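Soluble lytic murein transglycosylase (PDB 5OHU) cleaves the glycan strands of peptidoglycan as a lytic transglycosylase, turning over the bacterial cell wall in both exolytic and endolytic fashion. Local coordinates at residues W97-W102 / V116-P121; R151-G156 / G168-E173; S563-N566 / V570-S573; R584-D589 / T601-E606. One frame throughout, in Å; residues are numbered along the deposited sequence.

Contact 1 of 4, residues W97-W102 / V116-P121; sequences WLKLRW and VNYYDP
Trp102 presents the edge of its indole to the face of Tyr118, an edge-to-face (T-shaped) pair with planes at 68° and centroids 5.4 Å apart. The leading atom is CZ3 of Trp102, which stands above the rim of the phenol and comes 3.8 Å from Tyr118 CD2. The indole reaches across because Trp102 carries CG anti to its own backbone N (chi1 -171°), with the six-membered ring foremost. One turn earlier, Lys99 runs beside the edge of the same phenol to reach the backbone behind it. Its chain bends at chi3, and NZ gives a hydrogen bond of 3.0 Å to Tyr118 O, lying in the carbonyl plane at 147° to C=O. Since Tyr118 closes helix 112-118, the ammonium sits at the negative end of that helix, probably a favourable electrostatic setting. NZ also donates 2.8 Å to a water that in turn donates to Asp120 OD2, so lysine and carboxylate are joined through solvent, their charged atoms apart. The other carboxylate oxygen, OD1, takes the backbone N-H of Lys122. Helix 79-88 adds Val82 against Trp102 and Leu86 against Lys99. Aromatic packing on one side and a lysine gripping a helix terminus on the other join two consecutive helices of the all-helical superhelical ring characteristic of Slt70-like transglycosylases.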
# COMPACT_ATOMS: atom_id res chain seq x y z
N TRP A 97 21.38 1.68 8.79
CA TRP A 97 22.31 0.65 8.35
C TRP A 97 23.58 0.68 9.18
O TRP A 97 24.13 -0.36 9.54
CB TRP A 97 22.63 0.82 6.86
CG TRP A 97 21.42 0.65 6.01
CD1 TRP A 97 20.76 1.63 5.33
CD2 TRP A 97 20.67 -0.56 5.81
NE1 TRP A 97 19.66 1.10 4.69
CE2 TRP A 97 19.58 -0.24 4.97
CE3 TRP A 97 20.83 -1.88 6.24
CZ2 TRP A 97 18.65 -1.19 4.55
CZ3 TRP A 97 19.90 -2.83 5.82
CH2 TRP A 97 18.82 -2.48 4.99
N LEU A 98 24.06 1.88 9.50
CA LEU A 98 25.21 2.00 10.38
C LEU A 98 24.92 1.41 11.75
O LEU A 98 25.78 0.75 12.34
CB LEU A 98 25.65 3.46 10.49
CG LEU A 98 26.74 3.79 11.52
CD1 LEU A 98 27.98 2.93 11.33
CD2 LEU A 98 27.10 5.27 11.50
N LYS A 99 23.71 1.62 12.28
CA LYS A 99 23.42 1.08 13.61
C LYS A 99 23.32 -0.43 13.56
O LYS A 99 23.79 -1.12 14.47
CB LYS A 99 22.14 1.67 14.18
CG LYS A 99 22.18 3.19 14.39
CD LYS A 99 20.95 3.67 15.18
CE LYS A 99 20.96 3.15 16.63
NZ LYS A 99 19.90 3.79 17.51
N LEU A 100 22.70 -0.96 12.50
CA LEU A 100 22.63 -2.41 12.34
C LEU A 100 24.01 -3.04 12.37
O LEU A 100 24.27 -3.97 13.15
CB LEU A 100 21.92 -2.74 11.02
CG LEU A 100 21.93 -4.21 10.62
CD1 LEU A 100 21.14 -5.02 11.62
CD2 LEU A 100 21.36 -4.38 9.20
N ARG A 101 24.92 -2.51 11.56
CA ARG A 101 26.27 -3.06 11.47
C ARG A 101 27.03 -2.92 12.79
O ARG A 101 27.67 -3.87 13.25
CB ARG A 101 27.03 -2.35 10.36
CG ARG A 101 26.78 -2.95 9.05
CD ARG A 101 26.98 -1.94 7.98
NE ARG A 101 26.47 -2.50 6.73
CZ ARG A 101 26.37 -1.82 5.60
NH1 ARG A 101 26.74 -0.55 5.58
NH2 ARG A 101 25.89 -2.43 4.53
N TRP A 102 26.97 -1.75 13.40
CA TRP A 102 27.67 -1.55 14.67
C TRP A 102 27.09 -2.43 15.77
O TRP A 102 27.83 -3.12 16.47
CB TRP A 102 27.61 -0.08 15.05
CG TRP A 102 28.45 0.24 16.19
CD1 TRP A 102 29.76 -0.08 16.37
CD2 TRP A 102 28.06 0.97 17.36
NE1 TRP A 102 30.20 0.39 17.58
CE2 TRP A 102 29.18 1.05 18.20
CE3 TRP A 102 26.86 1.56 17.77
CZ2 TRP A 102 29.14 1.70 19.43
CZ3 TRP A 102 26.82 2.21 18.98
CH2 TRP A 102 27.96 2.28 19.79
N VAL A 116 22.62 -2.39 24.37
CA VAL A 116 21.28 -2.01 24.82
C VAL A 116 21.12 -0.50 24.90
O VAL A 116 19.99 -0.01 24.83
CB VAL A 116 20.85 -2.64 26.16
CG1 VAL A 116 20.67 -4.13 26.02
CG2 VAL A 116 21.77 -2.25 27.33
N ASN A 117 22.20 0.25 25.04
CA ASN A 117 22.04 1.70 25.04
C ASN A 117 21.55 2.18 23.68
O ASN A 117 20.90 3.22 23.58
CB ASN A 117 23.35 2.40 25.40
CG ASN A 117 23.64 2.37 26.88
OD1 ASN A 117 22.79 1.97 27.69
ND2 ASN A 117 24.84 2.81 27.26
N TYR A 118 21.87 1.44 22.61
CA TYR A 118 21.57 1.89 21.26
C TYR A 118 20.59 1.02 20.50
O TYR A 118 20.19 1.42 19.40
CB TYR A 118 22.86 2.02 20.44
CG TYR A 118 23.62 3.24 20.88
CD1 TYR A 118 23.33 4.48 20.34
CD2 TYR A 118 24.55 3.16 21.89
CE1 TYR A 118 23.99 5.60 20.76
CE2 TYR A 118 25.21 4.27 22.32
CZ TYR A 118 24.94 5.49 21.74
OH TYR A 118 25.60 6.61 22.18
N TYR A 119 20.18 -0.12 21.05
CA TYR A 119 19.19 -0.95 20.37
C TYR A 119 17.85 -0.23 20.28
O TYR A 119 17.26 0.15 21.29
CB TYR A 119 19.01 -2.28 21.10
CG TYR A 119 17.78 -3.00 20.63
CD1 TYR A 119 17.67 -3.43 19.32
CD2 TYR A 119 16.72 -3.23 21.48
CE1 TYR A 119 16.54 -4.07 18.87
CE2 TYR A 119 15.57 -3.87 21.04
CZ TYR A 119 15.49 -4.29 19.74
OH TYR A 119 14.36 -4.95 19.29
N ASP A 120 17.35 -0.08 19.05
CA ASP A 120 16.07 0.57 18.78
C ASP A 120 15.09 -0.41 18.15
O ASP A 120 15.25 -0.74 16.95
CB ASP A 120 16.26 1.76 17.84
CG ASP A 120 14.99 2.62 17.71
OD1 ASP A 120 13.92 2.20 18.21
OD2 ASP A 120 15.09 3.74 17.17
N PRO A 121 14.06 -0.86 18.86
CA PRO A 121 13.05 -1.72 18.22
C PRO A 121 12.46 -1.12 16.96
O PRO A 121 12.09 -1.86 16.04
CB PRO A 121 11.97 -1.85 19.30
CG PRO A 121 12.66 -1.57 20.59
CD PRO A 121 13.82 -0.65 20.29
O HOH W 1 17.55 4.26 16.16

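Contact 2 of 4, residues R151-G156 / G168-E173; sequences RLWLVG and GLWQGE
Trp170 drives the outer corner of its six-membered ring onto the indole of Trp153. Its CZ3 stands over one face, toward the rim, and lies 3.5 Å from Trp153 CG. Neighbouring CH2 follows at 3.8 Å from the same CG, while Trp153 CB gives CZ3 a further partner at 3.7 Å. The two planes are inclined at 53° with centroids 5.1 Å apart, an oblique aromatic pair. Both side chains hold CG anti to the backbone N (chi1 169° in Trp153, -174° in Trp170), which sends the two indoles out to meet each other across a backbone separation of 9.9 Å between the CA atoms. Trp153 is fixed from several directions: NE1 bonds to Lys180 O, Arg184 makes a cation-pi contact and Phe167 meets it edge-to-face, with Leu176 packed alongside both tryptophans. Around this dense, buried spot the two segments stand well apart. Arg151, Leu169, Gln171 and the glycines Gly168 and Gly172 are exposed to solvent, and the chain beyond Trp153 turns away through an inverse gamma turn centred on Leu154. A phosphate ion, probably from the crystallisation liquor, rests about 4 Å from the Trp153 side chain. The disulfide Cys130-Cys163 ties helix 161-172 to helix 126-138, on which Leu152 also packs. Two tryptophans thus pack the end of helix 142-153 against the next helix, 161-172, a helix-to-helix packing of the superhelical, all-alpha part of the Slt fold.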
# COMPACT_ATOMS: atom_id res chain seq x y z
N ARG A 151 7.47 -14.42 20.13
CA ARG A 151 6.98 -13.48 19.12
C ARG A 151 7.80 -13.56 17.83
O ARG A 151 7.25 -13.49 16.73
CB ARG A 151 7.02 -12.06 19.69
CG ARG A 151 6.54 -10.98 18.73
CD ARG A 151 6.75 -9.57 19.29
NE ARG A 151 8.16 -9.23 19.45
CZ ARG A 151 8.92 -8.67 18.50
NH1 ARG A 151 8.41 -8.39 17.30
NH2 ARG A 151 10.19 -8.39 18.75
N LEU A 152 9.12 -13.67 17.95
CA LEU A 152 9.92 -13.82 16.75
C LEU A 152 9.81 -15.22 16.17
O LEU A 152 10.08 -15.41 14.98
CB LEU A 152 11.39 -13.50 17.04
CG LEU A 152 11.57 -12.00 17.30
CD1 LEU A 152 12.79 -11.77 18.19
CD2 LEU A 152 11.70 -11.29 15.98
N TRP A 153 9.44 -16.20 17.00
CA TRP A 153 9.32 -17.57 16.53
C TRP A 153 8.02 -17.76 15.76
O TRP A 153 7.99 -18.49 14.76
CB TRP A 153 9.40 -18.55 17.71
CG TRP A 153 9.01 -19.95 17.34
CD1 TRP A 153 7.78 -20.54 17.50
CD2 TRP A 153 9.85 -20.94 16.74
NE1 TRP A 153 7.81 -21.83 17.03
CE2 TRP A 153 9.06 -22.10 16.55
CE3 TRP A 153 11.19 -20.95 16.32
CZ2 TRP A 153 9.57 -23.26 15.96
CZ3 TRP A 153 11.69 -22.09 15.74
CH2 TRP A 153 10.89 -23.24 15.57
N LEU A 154 6.94 -17.09 16.19
CA LEU A 154 5.62 -17.30 15.59
C LEU A 154 5.48 -16.45 14.34
O LEU A 154 4.71 -15.49 14.26
CB LEU A 154 4.52 -17.00 16.60
CG LEU A 154 4.35 -18.19 17.55
CD1 LEU A 154 3.37 -17.88 18.69
CD2 LEU A 154 3.94 -19.41 16.74
N VAL A 155 6.24 -16.85 13.32
CA VAL A 155 6.36 -16.12 12.08
C VAL A 155 6.51 -17.16 10.97
O VAL A 155 7.26 -18.13 11.12
CB VAL A 155 7.56 -15.15 12.09
CG1 VAL A 155 7.78 -14.57 10.74
CG2 VAL A 155 7.35 -14.00 13.10
N GLY A 156 5.82 -16.94 9.85
CA GLY A 156 5.72 -17.88 8.76
C GLY A 156 6.84 -17.88 7.75
O GLY A 156 6.73 -18.57 6.73
N GLY A 168 17.57 -21.42 19.61
CA GLY A 168 18.40 -22.41 20.27
C GLY A 168 18.46 -22.23 21.78
O GLY A 168 18.33 -23.19 22.54
N LEU A 169 18.69 -21.00 22.23
CA LEU A 169 18.71 -20.77 23.68
C LEU A 169 17.35 -21.05 24.28
O LEU A 169 17.23 -21.66 25.35
CB LEU A 169 19.13 -19.34 23.99
CG LEU A 169 20.55 -18.99 23.59
CD1 LEU A 169 20.74 -17.48 23.72
CD2 LEU A 169 21.53 -19.76 24.48
N TRP A 170 16.30 -20.61 23.58
CA TRP A 170 14.93 -20.78 24.04
C TRP A 170 14.55 -22.26 24.09
O TRP A 170 13.98 -22.73 25.08
CB TRP A 170 14.05 -19.99 23.08
CG TRP A 170 12.62 -19.87 23.35
CD1 TRP A 170 12.03 -19.39 24.48
CD2 TRP A 170 11.58 -20.12 22.41
NE1 TRP A 170 10.66 -19.36 24.31
CE2 TRP A 170 10.36 -19.82 23.05
CE3 TRP A 170 11.55 -20.61 21.10
CZ2 TRP A 170 9.13 -19.98 22.42
CZ3 TRP A 170 10.33 -20.77 20.48
CH2 TRP A 170 9.13 -20.45 21.14
N GLN A 171 14.88 -23.00 23.04
CA GLN A 171 14.69 -24.45 23.05
C GLN A 171 15.52 -25.11 24.15
O GLN A 171 15.07 -26.06 24.79
CB GLN A 171 15.06 -25.02 21.68
CG GLN A 171 14.96 -26.53 21.57
CD GLN A 171 15.40 -27.02 20.21
OE1 GLN A 171 16.38 -26.53 19.65
NE2 GLN A 171 14.66 -27.97 19.66
N GLY A 172 16.75 -24.63 24.36
CA GLY A 172 17.59 -25.19 25.40
C GLY A 172 17.01 -25.03 26.79
O GLY A 172 17.28 -25.83 27.69
N GLU A 173 16.19 -23.99 27.00
CA GLU A 173 15.54 -23.78 28.28
C GLU A 173 14.13 -24.35 28.30
O GLU A 173 13.31 -23.94 29.13
CB GLU A 173 15.55 -22.30 28.63
CG GLU A 173 16.96 -21.74 28.69
CD GLU A 173 17.03 -20.36 29.31
OE1 GLU A 173 16.06 -19.98 30.01
OE2 GLU A 173 18.04 -19.66 29.09

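Contact 3 of 4, residues S563-N566 / V570-S573; sequences SQFN and VLAS
The phenyl ring of Phe565 meets Leu571 and Ala572 at a slant. Leu571 CB touches the root of the aromatic side chain, 3.8 Å from both Phe565 CB and CG, and stays close to CD1 at 3.9 Å. The same ring atom, Phe565 CD1, also has Leu571 CD1 at 4.1 Å, and the two side chains run at about a right angle. At the far part of the ring, CE1 packs on Arg584 CG and Leu587 CD1, and Val583 of helix 580-586 also touches the phenyl group. Phe565 has CG anti to its carbonyl carbon (chi1 -72°), which turns the ring toward Leu571 of the next helix. The backbone of that helix is close as well: Phe565 CB is 4.3 Å from Ala572 N, and the CA atoms of Phe565 and Ala572 are 6.0 Å apart. The approach follows from a short, tight connection between two consecutive helices within the lysozyme-like transglycosylase domain. Helix 547-564 ends in a Schellman motif, in which Gly567 N bonds to His562 O and Asn566 N to Ser563 O; Asn566, with positive phi, is the C-prime residue. The chain then turns directly into helix 569-578, where Asn568 OD1 accepts the N-H of Leu571 and, weakly, that of Val570. Leu571, buried like Phe565, extends past the ring to Val583, Trp598 and Leu587.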
# COMPACT_ATOMS: atom_id res chain seq x y z
N SER A 563 -12.61 2.85 -26.44
CA SER A 563 -13.61 2.35 -27.38
C SER A 563 -13.97 0.90 -27.12
O SER A 563 -15.09 0.49 -27.40
CB SER A 563 -13.19 2.54 -28.84
OG SER A 563 -11.84 2.25 -29.03
N GLN A 564 -13.07 0.12 -26.53
CA GLN A 564 -13.40 -1.26 -26.20
C GLN A 564 -14.55 -1.34 -25.19
O GLN A 564 -15.29 -2.32 -25.20
CB GLN A 564 -12.14 -1.96 -25.68
CG GLN A 564 -12.38 -3.28 -25.02
CD GLN A 564 -11.09 -4.01 -24.72
OE1 GLN A 564 -10.01 -3.42 -24.71
NE2 GLN A 564 -11.20 -5.31 -24.48
N PHE A 565 -14.74 -0.31 -24.36
CA PHE A 565 -15.85 -0.24 -23.41
C PHE A 565 -16.81 0.87 -23.78
O PHE A 565 -17.32 1.60 -22.91
CB PHE A 565 -15.33 -0.09 -21.98
CG PHE A 565 -14.70 -1.34 -21.46
CD1 PHE A 565 -15.49 -2.38 -20.98
CD2 PHE A 565 -13.33 -1.52 -21.52
CE1 PHE A 565 -14.94 -3.56 -20.53
CE2 PHE A 565 -12.76 -2.70 -21.07
CZ PHE A 565 -13.57 -3.73 -20.56
N ASN A 566 -17.04 1.03 -25.08
CA ASN A 566 -18.07 1.91 -25.63
C ASN A 566 -17.93 3.35 -25.15
O ASN A 566 -18.91 4.05 -24.96
CB ASN A 566 -19.46 1.36 -25.33
CG ASN A 566 -19.64 -0.05 -25.88
OD1 ASN A 566 -19.37 -0.30 -27.05
ND2 ASN A 566 -20.06 -0.98 -25.02
N VAL A 570 -15.69 5.17 -16.84
CA VAL A 570 -15.68 4.35 -15.63
C VAL A 570 -15.10 2.97 -15.92
O VAL A 570 -14.20 2.50 -15.22
CB VAL A 570 -17.10 4.23 -15.05
CG1 VAL A 570 -17.06 3.43 -13.75
CG2 VAL A 570 -17.71 5.61 -14.81
N LEU A 571 -15.63 2.30 -16.94
CA LEU A 571 -15.14 0.98 -17.28
C LEU A 571 -13.71 1.05 -17.82
O LEU A 571 -12.86 0.23 -17.45
CB LEU A 571 -16.07 0.34 -18.30
CG LEU A 571 -17.51 0.23 -17.83
CD1 LEU A 571 -18.41 -0.23 -18.98
CD2 LEU A 571 -17.59 -0.75 -16.66
N ALA A 572 -13.44 2.01 -18.71
CA ALA A 572 -12.11 2.10 -19.30
C ALA A 572 -11.05 2.40 -18.24
O ALA A 572 -9.94 1.86 -18.31
CB ALA A 572 -12.10 3.15 -20.40
N SER A 573 -11.38 3.24 -17.26
CA SER A 573 -10.43 3.52 -16.19
C SER A 573 -10.14 2.25 -15.40
O SER A 573 -8.97 1.95 -15.09
CB SER A 573 -10.95 4.61 -15.25
OG SER A 573 -11.09 5.84 -15.95

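Contact 4 of 4, residues R584-D589 / T601-E606; sequences RQWLKD and TIPFDE
Trp586 lies with its indole against Ile602, Pro603 and Phe604, and each part of the side chain finds a different neighbour. From CB, a chi1 of -59° puts CG anti to the carbonyl carbon and turns the ring toward the 601-606 segment. CG itself is 3.9 Å from Pro603 CD. On the pyrrole side CD1 reaches Pro603 CG, and NE1 comes to 3.3 Å from that same CG, which stands over the ring and not in the line of the N-H. At CE2 the partner is Pro603 CD; this carbon is only 13° off the normal of the five-membered ring and 3.4 Å from its centroid, a close CH-pi contact. The benzo side follows suit: CZ3 meets Ile602 CG2 at 3.8 Å over the same face, a second, looser CH-pi contact. At the outer rim the geometry changes, for CZ2 points into the middle of the Phe604 ring, 3.7 Å from its CD2, with planes at 84° in an edge-to-face pair. CH2 lies 3.8 Å from Phe604 CD2 and also near Ile602 CG2. Behind the side chain, Trp586 O is held by Arg319 and by Trp598 NE1. Between the two segments the chemistry is therefore dispersion and CH-pi attraction: the proline CD hydrogens, made somewhat positive by the adjoining nitrogen, suit the electron-rich indole face; proline over the face and Phe604 at the rim probably set the tilt of the ring.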
# COMPACT_ATOMS: atom_id res chain seq x y z
N ARG A 584 -14.67 -7.17 -17.80
CA ARG A 584 -15.77 -7.94 -18.37
C ARG A 584 -16.33 -8.94 -17.36
O ARG A 584 -17.54 -9.15 -17.29
CB ARG A 584 -15.31 -8.63 -19.66
CG ARG A 584 -15.05 -7.66 -20.80
CD ARG A 584 -14.71 -8.35 -22.12
NE ARG A 584 -13.28 -8.67 -22.25
CZ ARG A 584 -12.80 -9.91 -22.20
NH1 ARG A 584 -13.62 -10.94 -22.04
NH2 ARG A 584 -11.49 -10.11 -22.31
N GLN A 585 -15.46 -9.54 -16.55
CA GLN A 585 -15.95 -10.42 -15.49
C GLN A 585 -16.82 -9.66 -14.50
O GLN A 585 -17.84 -10.19 -14.03
CB GLN A 585 -14.79 -11.08 -14.75
CG GLN A 585 -13.97 -12.04 -15.58
CD GLN A 585 -13.08 -12.92 -14.73
OE1 GLN A 585 -12.20 -12.43 -14.02
NE2 GLN A 585 -13.30 -14.23 -14.80
N TRP A 586 -16.44 -8.43 -14.16
CA TRP A 586 -17.23 -7.63 -13.22
C TRP A 586 -18.52 -7.10 -13.84
O TRP A 586 -19.32 -6.49 -13.13
CB TRP A 586 -16.39 -6.48 -12.69
CG TRP A 586 -15.14 -6.93 -12.00
CD1 TRP A 586 -14.91 -8.16 -11.45
CD2 TRP A 586 -13.95 -6.16 -11.78
NE1 TRP A 586 -13.65 -8.19 -10.89
CE2 TRP A 586 -13.04 -6.98 -11.08
CE3 TRP A 586 -13.57 -4.86 -12.10
CZ2 TRP A 586 -11.77 -6.55 -10.71
CZ3 TRP A 586 -12.31 -4.42 -11.73
CH2 TRP A 586 -11.42 -5.26 -11.04
N LEU A 587 -18.74 -7.33 -15.13
CA LEU A 587 -19.96 -6.93 -15.79
C LEU A 587 -20.92 -8.08 -16.06
O LEU A 587 -22.03 -7.84 -16.56
CB LEU A 587 -19.62 -6.23 -17.11
CG LEU A 587 -18.95 -4.86 -16.97
CD1 LEU A 587 -18.46 -4.38 -18.31
CD2 LEU A 587 -19.96 -3.89 -16.38
N LYS A 588 -20.52 -9.33 -15.77
CA LYS A 588 -21.34 -10.49 -16.12
C LYS A 588 -22.71 -10.40 -15.46
O LYS A 588 -22.82 -10.16 -14.26
CB LYS A 588 -20.65 -11.80 -15.70
CG LYS A 588 -19.28 -12.07 -16.30
CD LYS A 588 -18.94 -13.57 -16.23
CE LYS A 588 -17.46 -13.84 -15.93
NZ LYS A 588 -17.21 -13.95 -14.45
N ASP A 589 -23.75 -10.62 -16.26
CA ASP A 589 -25.13 -10.74 -15.79
C ASP A 589 -25.63 -9.47 -15.12
O ASP A 589 -26.54 -9.51 -14.30
CB ASP A 589 -25.29 -11.93 -14.83
CG ASP A 589 -25.33 -13.26 -15.56
OD1 ASP A 589 -24.85 -13.32 -16.71
OD2 ASP A 589 -25.84 -14.24 -14.98
N THR A 601 -18.94 -1.81 -5.79
CA THR A 601 -18.87 -3.26 -5.65
C THR A 601 -17.76 -3.86 -6.50
O THR A 601 -17.76 -5.07 -6.73
CB THR A 601 -20.21 -3.92 -5.98
OG1 THR A 601 -20.57 -3.64 -7.34
CG2 THR A 601 -21.33 -3.40 -5.05
N ILE A 602 -16.82 -3.05 -6.95
CA ILE A 602 -15.61 -3.59 -7.59
C ILE A 602 -14.87 -4.49 -6.58
O ILE A 602 -14.63 -4.06 -5.43
CB ILE A 602 -14.70 -2.45 -8.07
CG1 ILE A 602 -15.24 -1.83 -9.36
CG2 ILE A 602 -13.25 -2.93 -8.31
CD1 ILE A 602 -14.54 -0.54 -9.69
N PRO A 603 -14.52 -5.72 -6.92
CA PRO A 603 -13.91 -6.61 -5.92
C PRO A 603 -12.54 -6.17 -5.42
O PRO A 603 -12.22 -6.44 -4.26
CB PRO A 603 -13.83 -7.96 -6.66
CG PRO A 603 -14.76 -7.82 -7.83
CD PRO A 603 -14.70 -6.38 -8.21
N PHE A 604 -11.72 -5.53 -6.26
CA PHE A 604 -10.36 -5.13 -5.86
C PHE A 604 -10.40 -3.75 -5.22
O PHE A 604 -10.77 -2.78 -5.88
CB PHE A 604 -9.41 -5.10 -7.05
CG PHE A 604 -9.21 -6.42 -7.74
CD1 PHE A 604 -9.74 -7.60 -7.21
CD2 PHE A 604 -8.48 -6.49 -8.93
CE1 PHE A 604 -9.55 -8.82 -7.86
CE2 PHE A 604 -8.28 -7.70 -9.58
CZ PHE A 604 -8.81 -8.87 -9.05
N ASP A 605 -9.98 -3.66 -3.94
CA ASP A 605 -9.87 -2.37 -3.27
C ASP A 605 -9.04 -1.39 -4.10
O ASP A 605 -9.36 -0.20 -4.16
CB ASP A 605 -9.20 -2.50 -1.90
CG ASP A 605 -10.10 -3.09 -0.84
OD1 ASP A 605 -11.34 -3.08 -1.00
OD2 ASP A 605 -9.56 -3.52 0.20
N GLU A 606 -7.95 -1.88 -4.69
CA GLU A 606 -7.07 -0.99 -5.45
C GLU A 606 -7.81 -0.40 -6.63
O GLU A 606 -7.70 0.80 -6.92
CB GLU A 606 -5.82 -1.73 -5.93
CG GLU A 606 -5.20 -1.02 -7.14
CD GLU A 606 -3.82 -1.50 -7.51
OE1 GLU A 606 -3.30 -2.44 -6.87
OE2 GLU A 606 -3.25 -0.93 -8.47

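Contacts 1 and 2 lie on the same side of the chain's centre, their centres about 22 Å apart and not touching, and each joins successive helices of the N-terminal part of the ring. Contact 1 is partly buried and mixes an aromatic pair with a charged, water-linked side; contact 2 is buried and purely aromatic. Contacts 3 and 4 sit about 13 Å apart, centre to centre, and do touch, through apolar packing. Contact 3 is buried aliphatic-aromatic packing at a turn, whereas contact 4, partly buried, joins segment 584-589, at the end of helix 580-586, to the loop before helix 605-624 and adds CH-pi and edge-to-face geometry around one tryptophan.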